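Local coordinates for protein diguanylate cyclase with PAS/PAC sensor (Marinobacter aquaeolei, PDB 3H9W) that is probably a diguanylate cyclase making cyclic di-GMP from two GTP molecules, represented here by its N-terminal PAS sensor domain, at residues Trp51-Asn54 with Phe55-Gln59. Sequence-based numbering, arbitrary orientation.
Sequences WVVN and FCVKQ
Val-52 and Cys-56 meet one turn apart on the buried side of helix 46-61, where CG1 of Val-52 lies 4.1 Å from SG of Cys-56. The sulfur stands beside its own backbone N (chi1 -69°), which swings it back over the preceding turn toward that methyl. Beneath them the amide N of Cys-56 donates to O of Val-52 at 2.9 Å, with an almost straight N-H...O angle of 174°. Trp-40 of helix 37-42 packs on both side chains, while Tyr-70 touches Val-52 and His-66 touches Cys-56, so this side of the helix packs on strand 66-73, an outermost strand, within this chain, of the antiparallel PAS-fold sheet. Trp-51 and Phe-55 lie on a more solvent-exposed side, their side chains running side by side with CE3 of Trp-51 4.1 Å from CB of Phe-55. CG2 of Val-52 also lies over the centre of one indole face, 3.3 Å above its plane, and NE1 is hydrogen-bonded to Asp-48. CG of Gln-59 sits over one face of the Phe-55 ring, off its centre. On the solvent side, Lys-58 N bonds Asn-54 O at 3.0 Å, and the bent lysine chain runs off from the preceding turn.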
ATOM      1  N   TRP A  51      -4.050   4.932  21.082  1.00 40.64           N
ATOM      2  CA  TRP A  51      -5.110   4.215  20.380  1.00 30.00           C
ATOM      3  C   TRP A  51      -4.662   3.430  19.155  1.00 24.39           C
ATOM      4  O   TRP A  51      -5.207   2.366  18.862  1.00 19.80           O
ATOM      5  CB  TRP A  51      -6.215   5.194  19.970  1.00 31.27           C
ATOM      6  CG  TRP A  51      -5.854   6.115  18.837  1.00 20.74           C
ATOM      7  CD1 TRP A  51      -5.310   7.369  18.925  1.00 19.91           C
ATOM      8  CD2 TRP A  51      -6.025   5.851  17.437  1.00 20.91           C
ATOM      9  NE1 TRP A  51      -5.139   7.903  17.662  1.00 23.36           N
ATOM     10  CE2 TRP A  51      -5.571   6.991  16.734  1.00 24.91           C
ATOM     11  CE3 TRP A  51      -6.523   4.761  16.710  1.00 18.94           C
ATOM     12  CZ2 TRP A  51      -5.595   7.069  15.337  1.00 19.97           C
ATOM     13  CZ3 TRP A  51      -6.548   4.839  15.318  1.00 19.85           C
ATOM     14  CH2 TRP A  51      -6.086   5.989  14.648  1.00 21.70           C
ATOM     15  N   VAL A  52      -3.672   3.954  18.443  1.00 22.27           N
ATOM     16  CA  VAL A  52      -3.181   3.310  17.226  1.00 21.94           C
ATOM     17  C   VAL A  52      -2.651   1.894  17.446  1.00 22.19           C
ATOM     18  O   VAL A  52      -2.983   0.974  16.700  1.00 23.35           O
ATOM     19  CB  VAL A  52      -2.077   4.161  16.563  1.00 21.22           C
ATOM     20  CG1 VAL A  52      -1.478   3.410  15.371  1.00 20.60           C
ATOM     21  CG2 VAL A  52      -2.661   5.496  16.102  1.00 13.62           C
ATOM     22  N   VAL A  53      -1.824   1.721  18.466  1.00 24.35           N
ATOM     23  CA  VAL A  53      -1.265   0.412  18.750  1.00 20.76           C
ATOM     24  C   VAL A  53      -2.364  -0.619  19.006  1.00 20.71           C
ATOM     25  O   VAL A  53      -2.382  -1.683  18.385  1.00 24.87           O
ATOM     26  CB  VAL A  53      -0.308   0.484  19.962  1.00 30.59           C
ATOM     27  CG1 VAL A  53       0.328  -0.877  20.213  1.00 38.81           C
ATOM     28  CG2 VAL A  53       0.768   1.527  19.699  1.00 28.92           C
ATOM     29  N   ASN A  54      -3.296  -0.305  19.902  1.00 22.63           N
ATOM     30  CA  ASN A  54      -4.381  -1.238  20.209  1.00 24.84           C
ATOM     31  C   ASN A  54      -5.259  -1.534  18.998  1.00 26.49           C
ATOM     32  O   ASN A  54      -5.658  -2.677  18.775  1.00 24.06           O
ATOM     33  CB  ASN A  54      -5.254  -0.697  21.347  1.00 33.47           C
ATOM     34  CG  ASN A  54      -4.505  -0.600  22.661  1.00 47.52           C
ATOM     35  OD1 ASN A  54      -3.712  -1.483  23.003  1.00 45.63           O
ATOM     36  ND2 ASN A  54      -4.763   0.466  23.415  1.00 49.82           N
ATOM     37  N   PHE A  55      -5.566  -0.499  18.225  1.00 24.16           N
ATOM     38  CA  PHE A  55      -6.388  -0.665  17.038  1.00 22.80           C
ATOM     39  C   PHE A  55      -5.690  -1.605  16.048  1.00 23.92           C
ATOM     40  O   PHE A  55      -6.260  -2.612  15.630  1.00 27.56           O
ATOM     41  CB  PHE A  55      -6.653   0.703  16.385  1.00 22.47           C
ATOM     42  CG  PHE A  55      -7.373   0.617  15.068  1.00 21.22           C
ATOM     43  CD1 PHE A  55      -8.708   0.225  15.008  1.00 25.84           C
ATOM     44  CD2 PHE A  55      -6.698   0.868  13.884  1.00 21.63           C
ATOM     45  CE1 PHE A  55      -9.354   0.076  13.782  1.00 29.37           C
ATOM     46  CE2 PHE A  55      -7.335   0.723  12.654  1.00 25.30           C
ATOM     47  CZ  PHE A  55      -8.661   0.326  12.603  1.00 25.62           C
ATOM     48  N   CYS A  56      -4.447  -1.301  15.692  1.00 21.88           N
ATOM     49  CA  CYS A  56      -3.737  -2.145  14.734  1.00 21.04           C
ATOM     50  C   CYS A  56      -3.573  -3.589  15.200  1.00 29.65           C
ATOM     51  O   CYS A  56      -3.700  -4.520  14.406  1.00 26.73           O
ATOM     52  CB  CYS A  56      -2.375  -1.532  14.389  1.00 25.95           C
ATOM     53  SG  CYS A  56      -2.522  -0.004  13.423  1.00 25.47           S
ATOM     54  N   VAL A  57      -3.294  -3.774  16.484  1.00 29.75           N
ATOM     55  CA  VAL A  57      -3.146  -5.112  17.033  1.00 31.59           C
ATOM     56  C   VAL A  57      -4.447  -5.898  16.876  1.00 31.69           C
ATOM     57  O   VAL A  57      -4.454  -7.021  16.371  1.00 34.32           O
ATOM     58  CB  VAL A  57      -2.780  -5.050  18.527  1.00 36.69           C
ATOM     59  CG1 VAL A  57      -2.899  -6.430  19.155  1.00 48.57           C
ATOM     60  CG2 VAL A  57      -1.367  -4.529  18.683  1.00 40.11           C
ATOM     61  N   LYS A  58      -5.548  -5.293  17.305  1.00 32.13           N
ATOM     62  CA  LYS A  58      -6.858  -5.931  17.226  1.00 33.86           C
ATOM     63  C   LYS A  58      -7.235  -6.310  15.796  1.00 32.81           C
ATOM     64  O   LYS A  58      -7.688  -7.423  15.541  1.00 33.66           O
ATOM     65  CB  LYS A  58      -7.927  -5.000  17.804  1.00 31.89           C
ATOM     66  CG  LYS A  58      -9.330  -5.601  17.854  1.00 46.04           C
ATOM     67  CD  LYS A  58      -9.397  -6.799  18.795  1.00 58.50           C
ATOM     68  CE  LYS A  58     -10.816  -7.340  18.899  1.00 54.13           C
ATOM     69  NZ  LYS A  58     -11.332  -7.766  17.569  1.00 59.57           N
ATOM     70  N   GLN A  59      -7.051  -5.384  14.861  1.00 26.60           N
ATOM     71  CA  GLN A  59      -7.389  -5.652  13.470  1.00 23.50           C
ATOM     72  C   GLN A  59      -6.493  -6.710  12.845  1.00 29.06           C
ATOM     73  O   GLN A  59      -6.963  -7.565  12.089  1.00 32.49           O
ATOM     74  CB  GLN A  59      -7.331  -4.356  12.655  1.00 23.43           C
ATOM     75  CG  GLN A  59      -8.333  -3.312  13.129  1.00 25.55           C
ATOM     76  CD  GLN A  59      -9.760  -3.827  13.102  1.00 31.15           C
ATOM     77  OE1 GLN A  59     -10.307  -4.118  12.040  1.00 35.74           O
ATOM     78  NE2 GLN A  59     -10.366  -3.954  14.275  1.00 34.48           N
TER